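Long-range contacts in putative invasin (Yersinia pseudotuberculosis IP 31758, PDB 5N40), which is an adhesin, probably mediating bacterial attachment to host cells, with a C-type lectin-like domain following immunoglobulin-like domains: residues A[48-53]-A[68-73]; A[105-110]-A[130-135]; A[260-265]-A[307-312]; A[286-291]-A[323-328]. The protein carries 1 engineered substitution. One frame throughout, in Å; residues are numbered along the deposited sequence.

Contact 1. Residues A[48-53]-A[68-73]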
loop_
_atom_site.group_PDB
_atom_site.type_symbol
_atom_site.label_atom_id
_atom_site.label_comp_id
_atom_site.label_asym_id
_atom_site.label_seq_id
_atom_site.Cartn_x
_atom_site.Cartn_y
_atom_site.Cartn_z
ATOM N N VAL A 48 -48.194 -6.276 17.164
ATOM C CA VAL A 48 -47.448 -5.957 15.953
ATOM C C VAL A 48 -45.956 -6.061 16.242
ATOM O O VAL A 48 -45.484 -5.633 17.304
ATOM C CB VAL A 48 -47.826 -4.544 15.460
ATOM C CG1 VAL A 48 -46.976 -4.113 14.264
ATOM C CG2 VAL A 48 -49.302 -4.499 15.106
ATOM N N ALA A 49 -45.218 -6.646 15.300
ATOM C CA ALA A 49 -43.767 -6.734 15.380
ATOM C C ALA A 49 -43.172 -6.319 14.045
ATOM O O ALA A 49 -43.752 -6.584 12.988
ATOM C CB ALA A 49 -43.304 -8.149 15.743
ATOM N N PHE A 50 -42.020 -5.655 14.102
ATOM C CA PHE A 50 -41.269 -5.262 12.918
ATOM C C PHE A 50 -39.952 -6.026 12.863
ATOM O O PHE A 50 -39.396 -6.419 13.891
ATOM C CB PHE A 50 -40.959 -3.760 12.914
ATOM C CG PHE A 50 -42.180 -2.864 12.944
ATOM C CD1 PHE A 50 -43.367 -3.233 12.337
ATOM C CD2 PHE A 50 -42.122 -1.633 13.583
ATOM C CE1 PHE A 50 -44.474 -2.391 12.377
ATOM C CE2 PHE A 50 -43.219 -0.799 13.632
ATOM C CZ PHE A 50 -44.395 -1.175 13.030
ATOM N N THR A 51 -39.453 -6.233 11.648
ATOM C CA THR A 51 -38.097 -6.723 11.451
ATOM C C THR A 51 -37.378 -5.796 10.482
ATOM O O THR A 51 -38.003 -5.111 9.670
ATOM C CB THR A 51 -38.069 -8.164 10.922
ATOM O OG1 THR A 51 -38.532 -8.196 9.566
ATOM C CG2 THR A 51 -38.946 -9.060 11.782
ATOM N N SER A 52 -36.050 -5.783 10.574
ATOM C CA SER A 52 -35.213 -4.996 9.680
ATOM C C SER A 52 -33.943 -5.775 9.370
ATOM O O SER A 52 -33.372 -6.409 10.259
ATOM C CB SER A 52 -34.831 -3.652 10.291
ATOM O OG SER A 52 -34.037 -2.899 9.382
ATOM N N THR A 53 -33.487 -5.692 8.115
ATOM C CA THR A 53 -32.272 -6.405 7.717
ATOM C C THR A 53 -31.008 -5.736 8.245
ATOM O O THR A 53 -29.956 -6.386 8.321
ATOM C CB THR A 53 -32.195 -6.523 6.194
ATOM O OG1 THR A 53 -32.243 -5.222 5.589
ATOM C CG2 THR A 53 -33.345 -7.377 5.667
ATOM N N TYR A 68 -48.982 1.975 14.708
ATOM C CA TYR A 68 -48.030 1.242 15.532
ATOM C C TYR A 68 -46.627 1.661 15.124
ATOM O O TYR A 68 -46.289 1.610 13.938
ATOM C CB TYR A 68 -48.203 -0.272 15.371
ATOM C CG TYR A 68 -49.598 -0.769 15.670
ATOM C CD1 TYR A 68 -50.634 -0.586 14.758
ATOM C CD2 TYR A 68 -49.882 -1.429 16.860
ATOM C CE1 TYR A 68 -51.916 -1.036 15.024
ATOM C CE2 TYR A 68 -51.163 -1.889 17.132
ATOM C CZ TYR A 68 -52.172 -1.695 16.207
ATOM O OH TYR A 68 -53.449 -2.152 16.472
ATOM N N THR A 69 -45.813 2.062 16.101
ATOM C CA THR A 69 -44.508 2.642 15.808
ATOM C C THR A 69 -43.400 1.955 16.595
ATOM O O THR A 69 -43.623 1.373 17.658
ATOM C CB THR A 69 -44.488 4.141 16.113
ATOM O OG1 THR A 69 -44.788 4.359 17.498
ATOM C CG2 THR A 69 -45.519 4.855 15.258
ATOM N N ALA A 70 -42.192 2.044 16.040
ATOM C CA ALA A 70 -40.974 1.633 16.725
ATOM C C ALA A 70 -39.825 2.468 16.183
ATOM O O ALA A 70 -39.898 3.021 15.083
ATOM C CB ALA A 70 -40.682 0.140 16.547
ATOM N N THR A 71 -38.765 2.573 16.977
ATOM C CA THR A 71 -37.568 3.299 16.573
ATOM C C THR A 71 -36.525 2.299 16.084
ATOM O O THR A 71 -36.172 1.363 16.807
ATOM C CB THR A 71 -37.015 4.135 17.726
ATOM O OG1 THR A 71 -37.973 5.138 18.092
ATOM C CG2 THR A 71 -35.700 4.813 17.331
ATOM N N LEU A 72 -36.051 2.501 14.859
ATOM C CA LEU A 72 -34.898 1.785 14.345
ATOM C C LEU A 72 -33.646 2.602 14.619
ATOM O O LEU A 72 -33.628 3.816 14.408
ATOM C CB LEU A 72 -35.028 1.544 12.840
ATOM C CG LEU A 72 -33.850 0.796 12.216
ATOM C CD1 LEU A 72 -34.168 -0.666 12.090
ATOM C CD2 LEU A 72 -33.471 1.374 10.874
ATOM N N THR A 73 -32.597 1.927 15.077
ATOM C CA THR A 73 -31.293 2.544 15.256
ATOM C C THR A 73 -30.320 1.895 14.283
ATOM O O THR A 73 -30.267 0.669 14.185
ATOM C CB THR A 73 -30.801 2.394 16.700
ATOM O OG1 THR A 73 -31.713 3.072 17.582
ATOM C CG2 THR A 73 -29.405 2.989 16.872
#
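V48 and Y68 meet face-on: methyl CG2 of V48 sits 3.7 Å from the centroid of the Y68 ring, a CH-pi contact only 17° off the ring normal, and the two side chains cross at about a right angle. With V48 CG1 anti to the backbone N (chi1 175°), CG2 is the branch that lands on the ring. The Y68 hydroxyl is held beyond the contact by V43 and Q46. Strands 48-52 and 67-73 do not bond to each other; they face one another across the interior of an immunoglobulin-like beta sandwich, the axes of residues 48-52 and 68-73 lying 8.3 Å apart and crossing at -36°. Here F50 brings its ring edge against the opposite backbone. Its CZ reaches Y68 O at 3.5 Å, close to the ring plane, while CD2 touches A70 CB at 3.7 Å. V31, V60 and V85 pack round F50 from three other strands. Farther along, L72, its CG anti to the backbone N, raises CD1 to 3.5 Å from S52 CB and equally close to S52 OG; the hydroxyl itself is hydrogen-bonded to L54 O.

Contact 2. Residues A[105-110]-A[130-135]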
loop_
_atom_site.group_PDB
_atom_site.type_symbol
_atom_site.label_atom_id
_atom_site.label_comp_id
_atom_site.label_asym_id
_atom_site.label_seq_id
_atom_site.Cartn_x
_atom_site.Cartn_y
_atom_site.Cartn_z
ATOM N N PRO A 105 -19.744 9.499 7.767
ATOM C CA PRO A 105 -18.597 10.396 7.605
ATOM C C PRO A 105 -17.542 10.087 8.655
ATOM O O PRO A 105 -17.846 9.969 9.847
ATOM C CB PRO A 105 -19.201 11.788 7.792
ATOM C CG PRO A 105 -20.639 11.625 7.363
ATOM C CD PRO A 105 -21.025 10.242 7.812
ATOM N N VAL A 106 -16.292 9.952 8.205
ATOM C CA VAL A 106 -15.185 9.624 9.097
ATOM C C VAL A 106 -13.964 10.478 8.774
ATOM O O VAL A 106 -13.825 11.030 7.680
ATOM C CB VAL A 106 -14.795 8.135 9.025
ATOM C CG1 VAL A 106 -15.884 7.267 9.623
ATOM C CG2 VAL A 106 -14.490 7.724 7.584
ATOM N N ASP A 107 -13.080 10.583 9.764
ATOM C CA ASP A 107 -11.720 11.073 9.574
ATOM C C ASP A 107 -10.784 9.875 9.633
ATOM O O ASP A 107 -10.901 9.035 10.535
ATOM C CB ASP A 107 -11.304 12.082 10.648
ATOM C CG ASP A 107 -12.187 13.311 10.693
ATOM O OD1 ASP A 107 -12.502 13.876 9.623
ATOM O OD2 ASP A 107 -12.542 13.713 11.821
ATOM N N LEU A 108 -9.870 9.798 8.681
ATOM C CA LEU A 108 -8.912 8.708 8.617
ATOM C C LEU A 108 -7.535 9.173 9.067
ATOM O O LEU A 108 -7.065 10.243 8.671
ATOM C CB LEU A 108 -8.806 8.146 7.202
ATOM C CG LEU A 108 -10.076 7.588 6.563
ATOM C CD1 LEU A 108 -9.743 6.925 5.233
ATOM C CD2 LEU A 108 -10.768 6.616 7.470
ATOM N N THR A 109 -6.894 8.349 9.886
ATOM C CA THR A 109 -5.475 8.467 10.181
ATOM C C THR A 109 -4.769 7.253 9.594
ATOM O O THR A 109 -5.279 6.134 9.688
ATOM C CB THR A 109 -5.227 8.540 11.689
ATOM O OG1 THR A 109 -5.988 9.618 12.250
ATOM C CG2 THR A 109 -3.755 8.769 11.979
ATOM N N VAL A 110 -3.595 7.471 9.001
ATOM C CA VAL A 110 -2.827 6.396 8.378
ATOM C C VAL A 110 -1.434 6.389 8.983
ATOM O O VAL A 110 -0.717 7.393 8.910
ATOM C CB VAL A 110 -2.754 6.549 6.850
ATOM C CG1 VAL A 110 -2.068 5.341 6.227
ATOM C CG2 VAL A 110 -4.146 6.713 6.274
ATOM N N LYS A 130 -12.368 7.281 12.601
ATOM C CA LYS A 130 -13.200 7.812 13.665
ATOM C C LYS A 130 -14.330 8.612 13.042
ATOM O O LYS A 130 -14.159 9.243 11.993
ATOM C CB LYS A 130 -12.392 8.691 14.618
ATOM C CG LYS A 130 -11.264 7.928 15.309
ATOM C CD LYS A 130 -10.337 8.839 16.065
ATOM C CE LYS A 130 -9.233 8.046 16.752
ATOM N NZ LYS A 130 -8.283 8.961 17.428
ATOM N N TYR A 131 -15.482 8.598 13.700
ATOM C CA TYR A 131 -16.599 9.386 13.200
ATOM C C TYR A 131 -16.193 10.850 13.143
ATOM O O TYR A 131 -15.549 11.374 14.058
ATOM C CB TYR A 131 -17.836 9.197 14.074
ATOM C CG TYR A 131 -18.358 7.784 14.050
ATOM C CD1 TYR A 131 -18.737 7.185 12.856
ATOM C CD2 TYR A 131 -18.454 7.040 15.208
ATOM C CE1 TYR A 131 -19.196 5.884 12.818
ATOM C CE2 TYR A 131 -18.924 5.741 15.183
ATOM C CZ TYR A 131 -19.298 5.170 13.983
ATOM O OH TYR A 131 -19.757 3.881 13.955
ATOM N N LYS A 132 -16.569 11.503 12.051
ATOM C CA LYS A 132 -15.972 12.777 11.684
ATOM C C LYS A 132 -16.058 13.788 12.823
ATOM O O LYS A 132 -17.132 14.029 13.390
ATOM C CB LYS A 132 -16.659 13.322 10.430
ATOM C CG LYS A 132 -16.047 14.602 9.914
ATOM C CD LYS A 132 -16.490 14.907 8.498
ATOM C CE LYS A 132 -15.836 13.981 7.467
ATOM N NZ LYS A 132 -16.317 14.285 6.076
ATOM N N SER A 133 -14.905 14.388 13.133
ATOM C CA SER A 133 -14.729 15.432 14.139
ATOM C C SER A 133 -14.881 14.913 15.561
ATOM O O SER A 133 -15.029 15.709 16.489
ATOM C CB SER A 133 -15.686 16.609 13.911
ATOM O OG SER A 133 -16.989 16.342 14.415
ATOM N N THR A 134 -14.834 13.595 15.764
ATOM C CA THR A 134 -14.909 13.011 17.096
ATOM C C THR A 134 -13.727 12.081 17.312
ATOM O O THR A 134 -12.942 11.806 16.399
ATOM C CB THR A 134 -16.207 12.215 17.321
ATOM O OG1 THR A 134 -16.083 10.915 16.730
ATOM C CG2 THR A 134 -17.427 12.949 16.745
ATOM N N ASP A 135 -13.624 11.576 18.541
ATOM C CA ASP A 135 -12.630 10.568 18.888
ATOM C C ASP A 135 -13.259 9.185 19.043
ATOM O O ASP A 135 -12.665 8.301 19.672
ATOM C CB ASP A 135 -11.891 10.974 20.166
ATOM C CG ASP A 135 -10.598 10.194 20.367
ATOM O OD1 ASP A 135 -9.708 10.275 19.489
ATOM O OD2 ASP A 135 -10.469 9.501 21.400
HETATM O O HOH W 1 -11.631 12.808 14.245
#
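D107 clasps the turn at the end of the neighbouring strand: its OD2 takes the S133 backbone N-H at 2.8 Å in a nearly straight bond (174° at the hydrogen). The donor comes in on the syn side of the carboxylate but 32° out of its plane. A water also donates to D107 OD2, at 2.7 Å, and gives its other proton to T134 O, so this one oxygen accepts two bonds and reaches two residues of the turn. The backbone of D107 is used as well, its N donating to K130 O at 2.8 Å and its O accepting K130 N at 3.1 Å. This is the hydrogen-bonded pair where strand 106-112, an edge of an antiparallel sheet in the immunoglobulin-like part of the chain, runs beside the end of strand 123-131. Beyond it K132 N reaches P105 O at 3.0 Å, from above the carbonyl plane. A type II turn then runs from Y131 to T134, and Y131 O receives both T134 N and T134 OG1. K132 bends at its third torsion (chi3 -73°), carrying CE to 3.6 Å from V106 O; its ammonium forms a salt bridge with D208, which also accepts V106 N. K130 NZ is paired with D135 OD1 at 2.8 Å, on the syn side of that carboxylate.

Contact 3. Residues A[260-265]-A[307-312]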
loop_
_atom_site.group_PDB
_atom_site.type_symbol
_atom_site.label_atom_id
_atom_site.label_comp_id
_atom_site.label_asym_id
_atom_site.label_seq_id
_atom_site.Cartn_x
_atom_site.Cartn_y
_atom_site.Cartn_z
ATOM N N ASN A 260 29.211 6.212 -16.625
ATOM C CA ASN A 260 28.513 5.002 -17.045
ATOM C C ASN A 260 27.118 5.033 -16.444
ATOM O O ASN A 260 26.986 5.121 -15.219
ATOM C CB ASN A 260 29.268 3.748 -16.586
ATOM C CG ASN A 260 28.524 2.463 -16.906
ATOM O OD1 ASN A 260 28.009 2.293 -18.008
ATOM N ND2 ASN A 260 28.458 1.554 -15.937
ATOM N N VAL A 261 26.088 4.984 -17.288
ATOM C CA VAL A 261 24.711 4.880 -16.819
ATOM C C VAL A 261 24.358 3.405 -16.704
ATOM O O VAL A 261 24.407 2.662 -17.689
ATOM C CB VAL A 261 23.737 5.609 -17.757
ATOM C CG1 VAL A 261 22.318 5.528 -17.217
ATOM C CG2 VAL A 261 24.159 7.061 -17.937
ATOM N N GLU A 262 23.985 2.983 -15.498
ATOM C CA GLU A 262 23.678 1.581 -15.266
ATOM C C GLU A 262 22.754 1.480 -14.064
ATOM O O GLU A 262 22.992 2.137 -13.045
ATOM C CB GLU A 262 24.962 0.776 -15.039
ATOM C CG GLU A 262 24.735 -0.712 -14.963
ATOM C CD GLU A 262 26.036 -1.494 -14.977
ATOM O OE1 GLU A 262 27.074 -0.923 -15.382
ATOM O OE2 GLU A 262 26.008 -2.671 -14.582
ATOM N N ASN A 263 21.696 0.674 -14.199
ATOM C CA ASN A 263 20.721 0.453 -13.131
ATOM C C ASN A 263 20.145 1.778 -12.643
ATOM O O ASN A 263 20.010 2.010 -11.440
ATOM C CB ASN A 263 21.333 -0.338 -11.977
ATOM C CG ASN A 263 21.877 -1.679 -12.428
ATOM O OD1 ASN A 263 21.321 -2.308 -13.329
ATOM N ND2 ASN A 263 22.969 -2.119 -11.816
ATOM N N ASN A 264 19.816 2.656 -13.594
ATOM C CA ASN A 264 19.121 3.917 -13.333
ATOM C C ASN A 264 19.946 4.885 -12.492
ATOM O O ASN A 264 19.393 5.801 -11.864
ATOM C CB ASN A 264 17.763 3.663 -12.672
ATOM C CG ASN A 264 16.781 3.001 -13.615
ATOM O OD1 ASN A 264 16.707 3.352 -14.794
ATOM N ND2 ASN A 264 16.029 2.032 -13.109
ATOM N N GLU A 265 21.262 4.702 -12.475
ATOM C CA GLU A 265 22.185 5.622 -11.827
ATOM C C GLU A 265 23.345 5.923 -12.770
ATOM O O GLU A 265 23.668 5.134 -13.665
ATOM C CB GLU A 265 22.723 5.037 -10.509
ATOM C CG GLU A 265 21.653 4.570 -9.533
ATOM C CD GLU A 265 20.904 5.721 -8.866
ATOM O OE1 GLU A 265 21.348 6.887 -9.006
ATOM O OE2 GLU A 265 19.868 5.447 -8.211
ATOM N N THR A 307 27.660 -4.249 -12.543
ATOM C CA THR A 307 28.650 -5.221 -13.005
ATOM C C THR A 307 28.785 -5.305 -14.524
ATOM O O THR A 307 29.539 -6.157 -15.013
ATOM C CB THR A 307 28.322 -6.614 -12.457
ATOM O OG1 THR A 307 27.015 -7.006 -12.890
ATOM C CG2 THR A 307 28.404 -6.637 -10.939
ATOM N N MET A 308 28.095 -4.460 -15.290
ATOM C CA MET A 308 28.230 -4.541 -16.746
ATOM C C MET A 308 29.617 -4.115 -17.215
ATOM O O MET A 308 30.057 -4.535 -18.293
ATOM C CB MET A 308 27.166 -3.685 -17.436
ATOM C CG MET A 308 25.774 -4.289 -17.403
ATOM S SD MET A 308 24.557 -3.254 -18.250
ATOM C CE MET A 308 23.139 -4.348 -18.289
ATOM N N GLN A 309 30.321 -3.296 -16.437
ATOM C CA GLN A 309 31.645 -2.820 -16.804
ATOM C C GLN A 309 32.665 -3.311 -15.786
ATOM O O GLN A 309 32.352 -3.515 -14.609
ATOM C CB GLN A 309 31.694 -1.287 -16.898
ATOM C CG GLN A 309 30.577 -0.670 -17.741
ATOM C CD GLN A 309 30.489 -1.256 -19.147
ATOM O OE1 GLN A 309 31.444 -1.855 -19.651
ATOM N NE2 GLN A 309 29.333 -1.086 -19.785
ATOM N N VAL A 310 33.897 -3.495 -16.255
ATOM C CA VAL A 310 34.910 -4.152 -15.438
ATOM C C VAL A 310 35.383 -3.229 -14.320
ATOM O O VAL A 310 35.184 -2.006 -14.343
ATOM C CB VAL A 310 36.084 -4.619 -16.313
ATOM C CG1 VAL A 310 35.570 -5.535 -17.410
ATOM C CG2 VAL A 310 36.834 -3.421 -16.910
ATOM N N TYR A 311 36.029 -3.840 -13.327
ATOM C CA TYR A 311 36.609 -3.156 -12.181
ATOM C C TYR A 311 38.128 -3.198 -12.277
ATOM O O TYR A 311 38.706 -4.234 -12.621
ATOM C CB TYR A 311 36.145 -3.810 -10.870
ATOM C CG TYR A 311 34.724 -3.435 -10.490
ATOM C CD1 TYR A 311 33.645 -3.812 -11.277
ATOM C CD2 TYR A 311 34.468 -2.700 -9.340
ATOM C CE1 TYR A 311 32.343 -3.444 -10.937
ATOM C CE2 TYR A 311 33.171 -2.339 -8.989
ATOM C CZ TYR A 311 32.119 -2.718 -9.786
ATOM O OH TYR A 311 30.827 -2.346 -9.430
ATOM N N ARG A 312 38.772 -2.075 -11.977
ATOM C CA ARG A 312 40.222 -1.992 -12.104
ATOM C C ARG A 312 40.911 -2.684 -10.933
ATOM O O ARG A 312 40.409 -2.700 -9.805
ATOM C CB ARG A 312 40.681 -0.531 -12.183
ATOM C CG ARG A 312 40.264 0.166 -13.470
ATOM C CD ARG A 312 41.046 1.458 -13.712
ATOM N NE ARG A 312 40.887 1.915 -15.091
ATOM C CZ ARG A 312 41.544 1.410 -16.132
ATOM N NH1 ARG A 312 42.421 0.425 -15.962
ATOM N NH2 ARG A 312 41.327 1.890 -17.349
HETATM O O HOH W 2 26.942 -0.138 -18.391
HETATM O O HOH W 3 29.370 -1.658 -14.289
#
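E262 OE1 is gripped three ways: two waters donate to it, one at 2.6 Å and the other at 3.1 Å, and N260 ND2 donates to it at 2.9 Å. The first water accepts Q309 N and the second accepts Q309 NE2, so the carboxylate reaches the other segment largely through solvent. These residues belong to the C-type lectin-like domain: E262 closes the strand pair 258-262 and 265-269 at a type I' turn, and 307-312 runs from a loop into strand 311-313. The direct link is E262 OE2, which accepts M308 N at 2.8 Å with an angle of 161° at the hydrogen. M308 N lies on the syn side, 16° out of the carboxylate plane, whereas N260 uses the anti lone pair of OE1. Both carboxylate oxygens of this buried glutamate are therefore engaged, and the several donors around it would be expected to favour the charged form. E262 gets there as an extended chain with CG anti to the backbone N, and CB of M308 packs against the carboxylate. N260 works from the same strand: its amide donates to E262 OE1 almost in its own plane, while N260 OD1 accepts from the water that also serves Q309 NE2. Q309 is bent at its second torsion; its amide plane stands 87° from that of N260, and Q309 CG touches N260 ND2 at 3.6 Å.

Contact 4. Residues A[286-291]-A[323-328]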
loop_
_atom_site.group_PDB
_atom_site.type_symbol
_atom_site.label_atom_id
_atom_site.label_comp_id
_atom_site.label_asym_id
_atom_site.label_seq_id
_atom_site.Cartn_x
_atom_site.Cartn_y
_atom_site.Cartn_z
ATOM N N GLN A 286 42.351 -10.314 -5.131
ATOM C CA GLN A 286 41.421 -9.839 -4.110
ATOM C C GLN A 286 40.022 -9.657 -4.685
ATOM O O GLN A 286 39.035 -10.102 -4.094
ATOM C CB GLN A 286 41.932 -8.536 -3.500
ATOM C CG GLN A 286 43.024 -8.758 -2.456
ATOM C CD GLN A 286 43.804 -7.508 -2.131
ATOM O OE1 GLN A 286 43.622 -6.466 -2.754
ATOM N NE2 GLN A 286 44.682 -7.605 -1.142
ATOM N N LEU A 287 39.922 -9.017 -5.853
ATOM C CA LEU A 287 38.621 -8.838 -6.489
ATOM C C LEU A 287 37.988 -10.176 -6.841
ATOM O O LEU A 287 36.774 -10.347 -6.709
ATOM C CB LEU A 287 38.762 -7.963 -7.737
ATOM C CG LEU A 287 38.973 -6.475 -7.470
ATOM C CD1 LEU A 287 39.439 -5.784 -8.740
ATOM C CD2 LEU A 287 37.693 -5.828 -6.939
ATOM N N VAL A 288 38.793 -11.144 -7.290
ATOM C CA VAL A 288 38.240 -12.451 -7.622
ATOM C C VAL A 288 37.720 -13.139 -6.368
ATOM O O VAL A 288 36.691 -13.823 -6.407
ATOM C CB VAL A 288 39.291 -13.315 -8.345
ATOM C CG1 VAL A 288 38.782 -14.736 -8.512
ATOM C CG2 VAL A 288 39.630 -12.714 -9.705
ATOM N N SER A 289 38.418 -12.971 -5.239
ATOM C CA SER A 289 37.946 -13.561 -3.989
ATOM C C SER A 289 36.613 -12.952 -3.559
ATOM O O SER A 289 35.770 -13.648 -2.979
ATOM C CB SER A 289 38.993 -13.382 -2.887
ATOM O OG SER A 289 38.953 -12.068 -2.357
ATOM N N LEU A 290 36.408 -11.660 -3.822
ATOM C CA LEU A 290 35.101 -11.058 -3.559
ATOM C C LEU A 290 34.037 -11.642 -4.485
ATOM O O LEU A 290 32.932 -11.979 -4.036
ATOM C CB LEU A 290 35.184 -9.539 -3.708
ATOM C CG LEU A 290 33.891 -8.752 -3.442
ATOM C CD1 LEU A 290 33.431 -8.947 -2.010
ATOM C CD2 LEU A 290 34.093 -7.277 -3.742
ATOM N N TYR A 291 34.355 -11.785 -5.778
ATOM C CA TYR A 291 33.440 -12.457 -6.694
ATOM C C TYR A 291 33.036 -13.829 -6.162
ATOM O O TYR A 291 31.860 -14.203 -6.200
ATOM C CB TYR A 291 34.065 -12.609 -8.085
ATOM C CG TYR A 291 33.231 -13.552 -8.915
ATOM C CD1 TYR A 291 32.034 -13.127 -9.486
ATOM C CD2 TYR A 291 33.599 -14.879 -9.078
ATOM C CE1 TYR A 291 31.239 -13.995 -10.215
ATOM C CE2 TYR A 291 32.813 -15.756 -9.801
ATOM C CZ TYR A 291 31.632 -15.308 -10.366
ATOM O OH TYR A 291 30.839 -16.173 -11.080
ATOM N N PHE A 323 45.564 -5.702 -14.991
ATOM C CA PHE A 323 44.370 -6.523 -15.098
ATOM C C PHE A 323 43.149 -5.757 -14.608
ATOM O O PHE A 323 43.225 -4.988 -13.650
ATOM C CB PHE A 323 44.512 -7.797 -14.270
ATOM C CG PHE A 323 45.527 -8.768 -14.806
ATOM C CD1 PHE A 323 45.246 -9.538 -15.922
ATOM C CD2 PHE A 323 46.746 -8.929 -14.174
ATOM C CE1 PHE A 323 46.174 -10.441 -16.412
ATOM C CE2 PHE A 323 47.677 -9.830 -14.660
ATOM C CZ PHE A 323 47.387 -10.585 -15.777
ATOM N N TYR A 324 42.022 -5.994 -15.268
ATOM C CA TYR A 324 40.715 -5.610 -14.770
ATOM C C TYR A 324 39.895 -6.880 -14.589
ATOM O O TYR A 324 40.217 -7.932 -15.148
ATOM C CB TYR A 324 40.030 -4.618 -15.722
ATOM C CG TYR A 324 40.064 -4.994 -17.194
ATOM C CD1 TYR A 324 39.194 -5.948 -17.708
ATOM C CD2 TYR A 324 40.945 -4.371 -18.075
ATOM C CE1 TYR A 324 39.209 -6.282 -19.051
ATOM C CE2 TYR A 324 40.964 -4.699 -19.418
ATOM C CZ TYR A 324 40.092 -5.653 -19.900
ATOM O OH TYR A 324 40.099 -5.993 -21.236
ATOM N N VAL A 325 38.840 -6.795 -13.783
ATOM C CA VAL A 325 38.056 -7.967 -13.414
ATOM C C VAL A 325 36.589 -7.733 -13.760
ATOM O O VAL A 325 36.024 -6.682 -13.434
ATOM C CB VAL A 325 38.211 -8.304 -11.921
ATOM C CG1 VAL A 325 37.475 -9.595 -11.596
ATOM C CG2 VAL A 325 39.689 -8.421 -11.541
ATOM N N TYR A 326 35.982 -8.722 -14.413
ATOM C CA TYR A 326 34.538 -8.791 -14.626
ATOM C C TYR A 326 33.903 -9.303 -13.339
ATOM O O TYR A 326 33.979 -10.496 -13.031
ATOM C CB TYR A 326 34.208 -9.725 -15.784
ATOM C CG TYR A 326 34.761 -9.326 -17.136
ATOM C CD1 TYR A 326 36.114 -9.442 -17.419
ATOM C CD2 TYR A 326 33.919 -8.871 -18.144
ATOM C CE1 TYR A 326 36.619 -9.093 -18.663
ATOM C CE2 TYR A 326 34.412 -8.522 -19.389
ATOM C CZ TYR A 326 35.762 -8.636 -19.643
ATOM O OH TYR A 326 36.255 -8.289 -20.880
ATOM N N MET A 327 33.262 -8.416 -12.578
ATOM C CA MET A 327 32.711 -8.839 -11.298
ATOM C C MET A 327 31.381 -9.572 -11.436
ATOM O O MET A 327 30.823 -10.013 -10.423
ATOM C CB MET A 327 32.577 -7.627 -10.369
ATOM C CG MET A 327 33.921 -7.037 -9.967
ATOM S SD MET A 327 34.994 -8.229 -9.131
ATOM C CE MET A 327 34.141 -8.455 -7.579
ATOM N N ASN A 328 30.879 -9.747 -12.657
ATOM C CA ASN A 328 29.721 -10.597 -12.894
ATOM C C ASN A 328 30.094 -12.062 -13.085
ATOM O O ASN A 328 29.265 -12.941 -12.815
ATOM C CB ASN A 328 28.950 -10.108 -14.124
ATOM C CG ASN A 328 29.840 -9.948 -15.352
ATOM O OD1 ASN A 328 30.908 -9.329 -15.292
ATOM N ND2 ASN A 328 29.401 -10.511 -16.472
#
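M327 curls against the helix and lays its terminal methyl among L287, L290 and Y291. The chain bends at its second and third torsions (chi2 -58°, chi3 -69°), which brings CE to 3.4 Å from L287 O; that carbonyl already accepts the helical bond from Y291 N. The sulfur, SD, lies 4.0 Å from L287 CB, while CE is the same distance from L290 CD2, and the L290 and M327 side chains meet at about a right angle. One turn of the helix toward its start, L287 and V325 cross at a slant. V325 CG2 is the branch that meets L287, 3.9 Å from CD1, while V325 CG1 packs on V288 CG2. In this way helix 284-293 of the C-type lectin-like domain packs on strand 321-325 and the loop that follows it, a mainly apolar join with no hydrogen bond between the two segments. F244 covers L287 and L290 from strand 242-245. At the far end the Y291 ring, its CG anti to the backbone N, lies against the loop backbone: M327 O is at its edge, 3.5 Å from CD1, and N328 O is approached obliquely, 3.4 Å from CE1. The ring's hydroxyl is hydrogen-bonded to L296 N. Y311, from the adjoining strand, packs against M327 as well.

Overall arrangement
The contacts follow the elongated chain from end to end. Contact 1 and contact 2 lie on one side of its centre, with centres 30 Å apart and nearest atoms about 10 Å apart; contacts 3 and 4 lie on the other side. The centres of contacts 1 and 4 are 81 Å apart, and about 26 Å separates the nearest atoms of contacts 2 and 3. Contacts 3 and 4, with centres only 14 Å apart, do touch: their segments alternate along the chain, strands 311-313 and 321-325 are neighbours in one sheet, and L287 CD1 packs 3.4 Å from R312 O. The C279-C350 disulfide belongs to the same lectin-like domain as these two.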